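Local coordinates for pilotin OutS (Dickeya dadantii, PDB 3UTK), which acts as a pilotin lipoprotein of the type II secretion system, binding the secretin OutD in the export of pectate lyases and cellulases across the outer membrane, at residues A[38-47]-A[84-92]; A[53-63]-A[115-126]. All coordinates share one frame; numbering follows the deposited sequence.

Contact 1: A[38-47]-A[84-92]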
# COMPACT_ATOMS: atom_id res chain seq x y z
N VAL A 38 -12.63 14.60 2.02
CA VAL A 38 -11.28 14.21 2.39
C VAL A 38 -10.25 15.11 1.71
O VAL A 38 -10.20 15.19 0.48
CB VAL A 38 -10.99 12.74 2.01
CG1 VAL A 38 -9.56 12.36 2.40
CG2 VAL A 38 -11.99 11.81 2.67
N PRO A 39 -9.42 15.79 2.51
CA PRO A 39 -8.37 16.68 2.01
C PRO A 39 -7.35 15.92 1.18
O PRO A 39 -7.18 14.71 1.39
CB PRO A 39 -7.72 17.21 3.29
CG PRO A 39 -8.76 17.04 4.35
CD PRO A 39 -9.49 15.79 3.98
N ALA A 40 -6.66 16.61 0.28
CA ALA A 40 -5.72 15.97 -0.63
C ALA A 40 -4.53 15.35 0.10
O ALA A 40 -3.95 14.37 -0.37
CB ALA A 40 -5.23 16.96 -1.68
N ASN A 41 -4.17 15.94 1.23
CA ASN A 41 -3.06 15.44 2.04
C ASN A 41 -3.40 14.07 2.62
O ASN A 41 -2.62 13.13 2.51
CB ASN A 41 -2.72 16.41 3.17
CG ASN A 41 -2.29 17.77 2.66
OD1 ASN A 41 -1.92 17.91 1.49
ND2 ASN A 41 -2.33 18.77 3.53
N GLU A 42 -4.57 13.98 3.24
CA GLU A 42 -5.01 12.72 3.79
C GLU A 42 -5.08 11.66 2.70
O GLU A 42 -4.76 10.50 2.94
CB GLU A 42 -6.37 12.87 4.48
CG GLU A 42 -6.33 13.74 5.72
CD GLU A 42 -7.62 13.69 6.52
OE1 GLU A 42 -8.51 12.87 6.17
OE2 GLU A 42 -7.75 14.45 7.50
N GLN A 43 -5.46 12.06 1.49
CA GLN A 43 -5.58 11.10 0.39
C GLN A 43 -4.26 10.41 0.05
O GLN A 43 -4.19 9.18 0.02
CB GLN A 43 -6.18 11.76 -0.85
CG GLN A 43 -7.58 12.30 -0.63
CD GLN A 43 -8.20 12.89 -1.87
OE1 GLN A 43 -7.55 13.01 -2.91
NE2 GLN A 43 -9.47 13.27 -1.77
N ILE A 44 -3.22 11.21 -0.17
CA ILE A 44 -1.92 10.68 -0.58
C ILE A 44 -1.31 9.79 0.49
O ILE A 44 -0.77 8.72 0.20
CB ILE A 44 -0.94 11.81 -0.92
CG1 ILE A 44 -1.56 12.75 -1.96
CG2 ILE A 44 0.38 11.23 -1.41
CD1 ILE A 44 -0.72 13.97 -2.26
N SER A 45 -1.38 10.25 1.74
CA SER A 45 -0.88 9.48 2.87
C SER A 45 -1.59 8.13 3.00
O SER A 45 -0.97 7.13 3.37
CB SER A 45 -1.07 10.27 4.16
OG SER A 45 -0.15 11.34 4.23
N GLN A 46 -2.88 8.12 2.70
CA GLN A 46 -3.67 6.91 2.81
C GLN A 46 -3.25 5.88 1.76
O GLN A 46 -3.11 4.70 2.06
CB GLN A 46 -5.17 7.21 2.72
CG GLN A 46 -5.72 7.92 3.95
CD GLN A 46 -7.23 8.00 3.99
OE1 GLN A 46 -7.93 7.51 3.10
NE2 GLN A 46 -7.76 8.63 5.03
N LEU A 47 -3.07 6.34 0.52
CA LEU A 47 -2.66 5.44 -0.56
C LEU A 47 -1.26 4.89 -0.32
O LEU A 47 -1.01 3.70 -0.55
CB LEU A 47 -2.70 6.16 -1.91
CG LEU A 47 -4.08 6.70 -2.30
CD1 LEU A 47 -4.00 7.45 -3.63
CD2 LEU A 47 -5.08 5.57 -2.36
N GLY A 84 -13.26 8.92 -6.69
CA GLY A 84 -13.49 10.25 -7.23
C GLY A 84 -12.41 11.26 -6.88
O GLY A 84 -12.60 12.47 -7.02
N TRP A 85 -11.26 10.78 -6.43
CA TRP A 85 -10.18 11.66 -6.01
C TRP A 85 -9.38 12.20 -7.19
O TRP A 85 -9.35 11.58 -8.26
CB TRP A 85 -9.26 10.94 -5.04
CG TRP A 85 -9.89 10.65 -3.70
CD1 TRP A 85 -11.10 11.08 -3.26
CD2 TRP A 85 -9.32 9.86 -2.65
NE1 TRP A 85 -11.33 10.61 -1.98
CE2 TRP A 85 -10.25 9.86 -1.58
CE3 TRP A 85 -8.12 9.16 -2.49
CZ2 TRP A 85 -10.02 9.19 -0.39
CZ3 TRP A 85 -7.90 8.49 -1.30
CH2 TRP A 85 -8.84 8.51 -0.26
N ASP A 86 -8.74 13.35 -7.00
CA ASP A 86 -7.90 13.96 -8.02
C ASP A 86 -6.50 13.34 -8.02
O ASP A 86 -5.69 13.62 -7.14
CB ASP A 86 -7.82 15.47 -7.83
CG ASP A 86 -7.04 16.16 -8.93
OD1 ASP A 86 -6.72 15.49 -9.93
OD2 ASP A 86 -6.75 17.37 -8.79
N THR A 87 -6.22 12.51 -9.02
CA THR A 87 -4.96 11.79 -9.09
C THR A 87 -3.89 12.62 -9.79
O THR A 87 -2.81 12.12 -10.12
CB THR A 87 -5.14 10.42 -9.79
OG1 THR A 87 -6.18 9.69 -9.13
CG2 THR A 87 -3.85 9.61 -9.70
N GLY A 88 -4.19 13.89 -10.00
CA GLY A 88 -3.21 14.82 -10.53
C GLY A 88 -2.31 15.32 -9.42
O GLY A 88 -1.15 15.65 -9.66
N ARG A 89 -2.84 15.38 -8.20
CA ARG A 89 -2.13 15.96 -7.06
C ARG A 89 -1.29 14.94 -6.31
O ARG A 89 -0.85 15.20 -5.19
CB ARG A 89 -3.11 16.63 -6.09
CG ARG A 89 -3.82 17.87 -6.65
CD ARG A 89 -4.62 18.59 -5.57
NE ARG A 89 -3.76 19.13 -4.51
CZ ARG A 89 -4.21 19.70 -3.40
NH1 ARG A 89 -5.51 19.82 -3.18
NH2 ARG A 89 -3.35 20.16 -2.50
N TYR A 90 -1.05 13.79 -6.94
CA TYR A 90 -0.45 12.65 -6.26
C TYR A 90 1.06 12.51 -6.42
O TYR A 90 1.64 11.52 -5.99
CB TYR A 90 -1.14 11.35 -6.70
CG TYR A 90 -2.50 11.15 -6.08
CD1 TYR A 90 -3.04 12.10 -5.22
CD2 TYR A 90 -3.24 10.00 -6.34
CE1 TYR A 90 -4.29 11.92 -4.65
CE2 TYR A 90 -4.48 9.82 -5.77
CZ TYR A 90 -5.00 10.77 -4.93
OH TYR A 90 -6.24 10.58 -4.36
N GLN A 91 1.70 13.52 -7.02
CA GLN A 91 3.14 13.48 -7.33
C GLN A 91 4.01 12.75 -6.30
O GLN A 91 4.93 12.00 -6.66
CB GLN A 91 3.67 14.90 -7.56
CG GLN A 91 3.21 15.52 -8.87
CD GLN A 91 1.90 16.28 -8.74
OE1 GLN A 91 1.34 16.40 -7.65
NE2 GLN A 91 1.42 16.83 -9.84
N SER A 92 3.72 12.95 -5.02
CA SER A 92 4.55 12.42 -3.95
C SER A 92 4.10 11.04 -3.46
O SER A 92 4.20 10.75 -2.26
CB SER A 92 4.55 13.39 -2.77
OG SER A 92 3.24 13.58 -2.27
O HOH W 1 -6.63 14.95 -4.40
O HOH W 2 -9.54 14.87 -4.50
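Gln-43 lays its side chain flat on the indole of Trp-85, the amide and ring planes only 11° apart. The amide carbon CD stands 3.3 Å above the ring plane, NE2 rests 3.1 Å from Trp-85 CD1, and the methylene CG makes a CH-pi contact over the six-membered ring, 3.6 Å from its centroid. Because the Gln-43 chain is extended beyond CG (chi2 -177°), methylenes and amide run along one face of the indole, from the CE3/CZ3 side to CD1 and NE1. Gln-46 OE1 comes to the edge of the same ring at CH2, while Val-38 and Leu-47 touch its benzene side obliquely.

The side-chain carbonyl of Gln-43 faces the loop. Tyr-90 OH donates to OE1 at 3.1 Å from above the carbonyl plane, its ring nearly perpendicular to the amide. Two waters also donate to OE1: one reaches Asp-86 O, the other accepts from Asp-86 N. Ile-44 CG1 and Leu-47 CD1 approach the Tyr-90 ring obliquely from the same side, Asp-86 O and Thr-87 CA lie over its other face, and both Leu-47 and Tyr-90 pack on Ala-80 of helix 69-82. Nearer the helix start, Ala-40 CB lies over one face of the Arg-89 guanidinium, 3.2 Å from NH1.

Loop 84-92 leaves helix 69-82 through a Schellman motif at Gly-84 and bends in an Asx turn at Asp-86. With three donors on OE1 and the amide against the indole, the buried Gln-43 is probably fixed in rotation, joining helix 40-60 to the loop by polar as well as apolar contacts.

Contact 2: A[53-63]-A[115-126]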
# COMPACT_ATOMS: atom_id res chain seq x y z
N ALA A 53 2.08 -1.26 3.06
CA ALA A 53 1.60 -2.49 3.69
C ALA A 53 1.65 -3.66 2.70
O ALA A 53 2.00 -4.78 3.06
CB ALA A 53 0.19 -2.30 4.24
N SER A 54 1.26 -3.39 1.46
CA SER A 54 1.32 -4.40 0.42
C SER A 54 2.75 -4.86 0.13
O SER A 54 2.98 -6.05 -0.01
CB SER A 54 0.67 -3.89 -0.87
OG SER A 54 -0.71 -3.64 -0.65
N LYS A 55 3.70 -3.94 0.01
CA LYS A 55 5.10 -4.33 -0.20
C LYS A 55 5.61 -5.12 1.01
O LYS A 55 6.36 -6.08 0.87
CB LYS A 55 5.99 -3.12 -0.49
CG LYS A 55 7.45 -3.48 -0.75
CD LYS A 55 8.29 -2.28 -1.18
CE LYS A 55 9.71 -2.71 -1.54
NZ LYS A 55 10.45 -1.65 -2.27
N TYR A 56 5.22 -4.69 2.21
CA TYR A 56 5.59 -5.42 3.42
C TYR A 56 5.11 -6.87 3.36
O TYR A 56 5.84 -7.80 3.71
CB TYR A 56 5.05 -4.70 4.67
CG TYR A 56 5.56 -5.27 5.98
CD1 TYR A 56 5.00 -6.43 6.52
CD2 TYR A 56 6.58 -4.65 6.68
CE1 TYR A 56 5.47 -6.95 7.71
CE2 TYR A 56 7.05 -5.17 7.87
CZ TYR A 56 6.50 -6.31 8.38
OH TYR A 56 6.98 -6.83 9.57
N LEU A 57 3.90 -7.09 2.86
CA LEU A 57 3.39 -8.45 2.77
C LEU A 57 4.21 -9.24 1.76
O LEU A 57 4.60 -10.37 2.03
CB LEU A 57 1.91 -8.47 2.37
CG LEU A 57 0.88 -8.11 3.45
CD1 LEU A 57 -0.54 -8.03 2.87
CD2 LEU A 57 0.91 -9.11 4.61
N ARG A 58 4.48 -8.65 0.60
CA ARG A 58 5.21 -9.38 -0.43
C ARG A 58 6.62 -9.73 0.03
O ARG A 58 7.07 -10.87 -0.12
CB ARG A 58 5.28 -8.58 -1.75
CG ARG A 58 5.83 -9.39 -2.93
CD ARG A 58 6.06 -8.51 -4.15
NE ARG A 58 7.22 -7.64 -3.97
CZ ARG A 58 7.20 -6.32 -4.11
NH1 ARG A 58 6.09 -5.69 -4.44
NH2 ARG A 58 8.32 -5.63 -3.90
N VAL A 59 7.33 -8.75 0.59
CA VAL A 59 8.74 -8.93 0.89
C VAL A 59 9.00 -9.59 2.25
O VAL A 59 9.82 -10.51 2.35
CB VAL A 59 9.51 -7.59 0.80
CG1 VAL A 59 10.98 -7.78 1.19
CG2 VAL A 59 9.39 -7.01 -0.61
N GLN A 60 8.30 -9.14 3.28
CA GLN A 60 8.55 -9.62 4.64
C GLN A 60 7.71 -10.85 4.97
O GLN A 60 8.10 -11.69 5.79
CB GLN A 60 8.29 -8.51 5.67
CG GLN A 60 9.07 -7.22 5.42
CD GLN A 60 10.58 -7.42 5.48
OE1 GLN A 60 11.32 -6.91 4.64
NE2 GLN A 60 11.03 -8.15 6.48
N CYS A 61 6.55 -10.96 4.34
CA CYS A 61 5.59 -12.01 4.71
C CYS A 61 5.48 -13.08 3.64
O CYS A 61 4.58 -13.94 3.68
CB CYS A 61 4.22 -11.38 4.98
SG CYS A 61 4.26 -10.04 6.24
N GLU A 62 6.42 -13.05 2.70
CA GLU A 62 6.52 -14.03 1.62
C GLU A 62 5.21 -14.19 0.85
O GLU A 62 4.92 -15.28 0.36
CB GLU A 62 6.93 -15.41 2.15
CG GLU A 62 8.11 -15.39 3.09
CD GLU A 62 9.36 -14.92 2.41
OE1 GLU A 62 9.37 -14.85 1.17
OE2 GLU A 62 10.34 -14.61 3.12
N ARG A 63 4.43 -13.11 0.76
CA ARG A 63 3.22 -13.12 -0.06
C ARG A 63 3.62 -12.97 -1.53
O ARG A 63 3.44 -11.91 -2.15
CB ARG A 63 2.24 -12.02 0.37
CG ARG A 63 1.52 -12.29 1.70
CD ARG A 63 0.51 -13.45 1.61
NE ARG A 63 -0.51 -13.28 0.56
CZ ARG A 63 -1.72 -12.76 0.74
NH1 ARG A 63 -2.08 -12.30 1.93
NH2 ARG A 63 -2.57 -12.67 -0.28
N CYS A 115 2.81 -9.24 10.06
CA CYS A 115 2.31 -10.07 8.96
C CYS A 115 0.92 -10.61 9.26
O CYS A 115 0.05 -10.61 8.39
CB CYS A 115 3.25 -11.25 8.67
SG CYS A 115 4.88 -10.77 8.03
N SER A 116 0.72 -11.10 10.48
CA SER A 116 -0.59 -11.63 10.85
C SER A 116 -1.65 -10.52 10.74
O SER A 116 -2.76 -10.75 10.26
CB SER A 116 -0.55 -12.17 12.28
OG SER A 116 -1.80 -12.76 12.62
N SER A 117 -1.29 -9.33 11.19
CA SER A 117 -2.22 -8.20 11.15
C SER A 117 -2.56 -7.77 9.71
O SER A 117 -3.74 -7.62 9.38
CB SER A 117 -1.68 -7.01 11.95
OG SER A 117 -2.63 -5.96 11.98
N PHE A 118 -1.54 -7.57 8.87
CA PHE A 118 -1.78 -7.18 7.47
C PHE A 118 -2.53 -8.27 6.70
O PHE A 118 -3.43 -7.98 5.89
CB PHE A 118 -0.47 -6.83 6.76
CG PHE A 118 0.07 -5.44 7.07
CD1 PHE A 118 -0.77 -4.41 7.49
CD2 PHE A 118 1.43 -5.18 6.95
CE1 PHE A 118 -0.25 -3.14 7.76
CE2 PHE A 118 1.95 -3.91 7.22
CZ PHE A 118 1.11 -2.89 7.64
N ASN A 119 -2.19 -9.54 6.94
CA ASN A 119 -2.87 -10.64 6.25
C ASN A 119 -4.36 -10.66 6.61
O ASN A 119 -5.22 -10.99 5.78
CB ASN A 119 -2.23 -11.98 6.61
CG ASN A 119 -1.05 -12.34 5.70
OD1 ASN A 119 -1.03 -11.98 4.51
ND2 ASN A 119 -0.07 -13.04 6.25
N ARG A 120 -4.65 -10.29 7.85
CA ARG A 120 -6.03 -10.26 8.33
C ARG A 120 -6.85 -9.13 7.70
O ARG A 120 -8.00 -9.35 7.35
CB ARG A 120 -6.09 -10.15 9.86
CG ARG A 120 -7.51 -10.21 10.43
CD ARG A 120 -7.53 -9.98 11.93
NE ARG A 120 -8.70 -9.22 12.36
CZ ARG A 120 -8.66 -8.05 12.98
NH1 ARG A 120 -7.50 -7.47 13.27
NH2 ARG A 120 -9.80 -7.45 13.32
N THR A 121 -6.24 -7.95 7.54
CA THR A 121 -7.02 -6.74 7.24
C THR A 121 -6.95 -6.23 5.80
O THR A 121 -7.74 -5.38 5.41
CB THR A 121 -6.56 -5.55 8.12
OG1 THR A 121 -5.21 -5.22 7.79
CG2 THR A 121 -6.66 -5.90 9.61
N MET A 122 -6.01 -6.74 5.01
CA MET A 122 -5.72 -6.12 3.72
C MET A 122 -6.51 -6.71 2.55
O MET A 122 -6.34 -6.29 1.41
CB MET A 122 -4.22 -6.17 3.42
CG MET A 122 -3.39 -5.16 4.22
SD MET A 122 -3.53 -3.50 3.54
CE MET A 122 -2.71 -3.70 1.95
N THR A 123 -7.38 -7.68 2.83
CA THR A 123 -8.11 -8.36 1.76
C THR A 123 -8.75 -7.46 0.68
O THR A 123 -8.61 -7.73 -0.51
CB THR A 123 -9.17 -9.33 2.31
OG1 THR A 123 -8.56 -10.27 3.19
CG2 THR A 123 -9.84 -10.08 1.17
N PRO A 124 -9.48 -6.40 1.08
CA PRO A 124 -10.11 -5.57 0.04
C PRO A 124 -9.11 -4.95 -0.94
O PRO A 124 -9.39 -4.87 -2.14
CB PRO A 124 -10.83 -4.49 0.85
CG PRO A 124 -11.09 -5.13 2.18
CD PRO A 124 -9.89 -5.99 2.44
N PHE A 125 -7.95 -4.53 -0.45
CA PHE A 125 -6.96 -3.93 -1.34
C PHE A 125 -6.28 -5.01 -2.20
O PHE A 125 -6.05 -4.80 -3.38
CB PHE A 125 -5.93 -3.12 -0.56
CG PHE A 125 -5.05 -2.26 -1.42
CD1 PHE A 125 -5.59 -1.20 -2.14
CD2 PHE A 125 -3.70 -2.51 -1.53
CE1 PHE A 125 -4.77 -0.40 -2.94
CE2 PHE A 125 -2.88 -1.73 -2.32
CZ PHE A 125 -3.41 -0.67 -3.03
N LEU A 126 -5.98 -6.16 -1.60
CA LEU A 126 -5.38 -7.25 -2.37
C LEU A 126 -6.35 -7.74 -3.45
O LEU A 126 -5.94 -8.11 -4.55
CB LEU A 126 -4.93 -8.40 -1.47
CG LEU A 126 -4.01 -8.01 -0.30
CD1 LEU A 126 -3.54 -9.25 0.45
CD2 LEU A 126 -2.82 -7.17 -0.75
O HOH W 3 2.16 -14.91 4.57
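Leu-57 fits as a knob into a hole formed by Cys-115, Phe-118, Asn-119 and Leu-126. Its CD2 branch presses on Phe-118 CB at 3.4 Å, and CD1 turns instead to Leu-126 CD1 and Met-122 CB. A turn earlier, Ala-53 CB sits over one face of the Phe-118 ring, 3.6 Å from the centroid in a CH-pi contact, with the methyl of Met-122 beside it. Next to them, Ser-54 OG meets the edge of the Phe-125 ring but is hydrogen-bonded to Leu-50 O in its own helix. The edge of Phe-118 points to the face of Tyr-56 in an offset edge-to-face pair, centroids 5.7 Å apart and planes at 76°. Tyr-56 CG lies anti to the backbone N (chi1 -172°), which carries CE1 to 3.9 Å from Cys-115 SG, a sulfur-aromatic contact made obliquely.

At the end of helix 40-60 the packing becomes covalent: Cys-61 SG and Cys-115 SG form a disulfide of 2.0 Å, its chi3 close to the relaxed right angle. Beyond it lies the polar margin. Arg-63, bent at chi2 and chi3, folds back to give NH1 to Asn-119 OD1 at 2.8 Å; the acceptor lies in the guanidinium plane, and NH2, in a salt bridge with Asp-65, passes by Leu-126 CD1. A water donates to Cys-61 O and is weakly held by Asn-119 ND2.

Segments 53-60 and 115-121 cross with axes 10.1 Å apart and N-to-C directions 121° apart, and helix 123-131 follows at once to bring in Phe-125 and Leu-126. Phe-125 also packs on helix 69-82, and Tyr-56 on Leu-105 of helix 94-106, so side chains of this contact reach all five helices, consistent with nested, perpendicular helical hairpins.

In the fold
Both contacts use helix 40-60, near its two ends and on opposite sides of the chain's centre, about 22 Å apart between centres. The chain starts in contact 1, runs along the helix into contact 2 and then through helix 69-82. The following loop, 84-92, returns to the start of the first helix and closes contact 1. After helix 94-106 the chain enters helices 111-121 and 123-131, and the first of these closes contact 2 by the disulfide. The two closures therefore cross rather than nest. Helix 40-60 is tied at its beginning to the loop between helices 69-82 and 94-106, and at its end to the C-terminal helices.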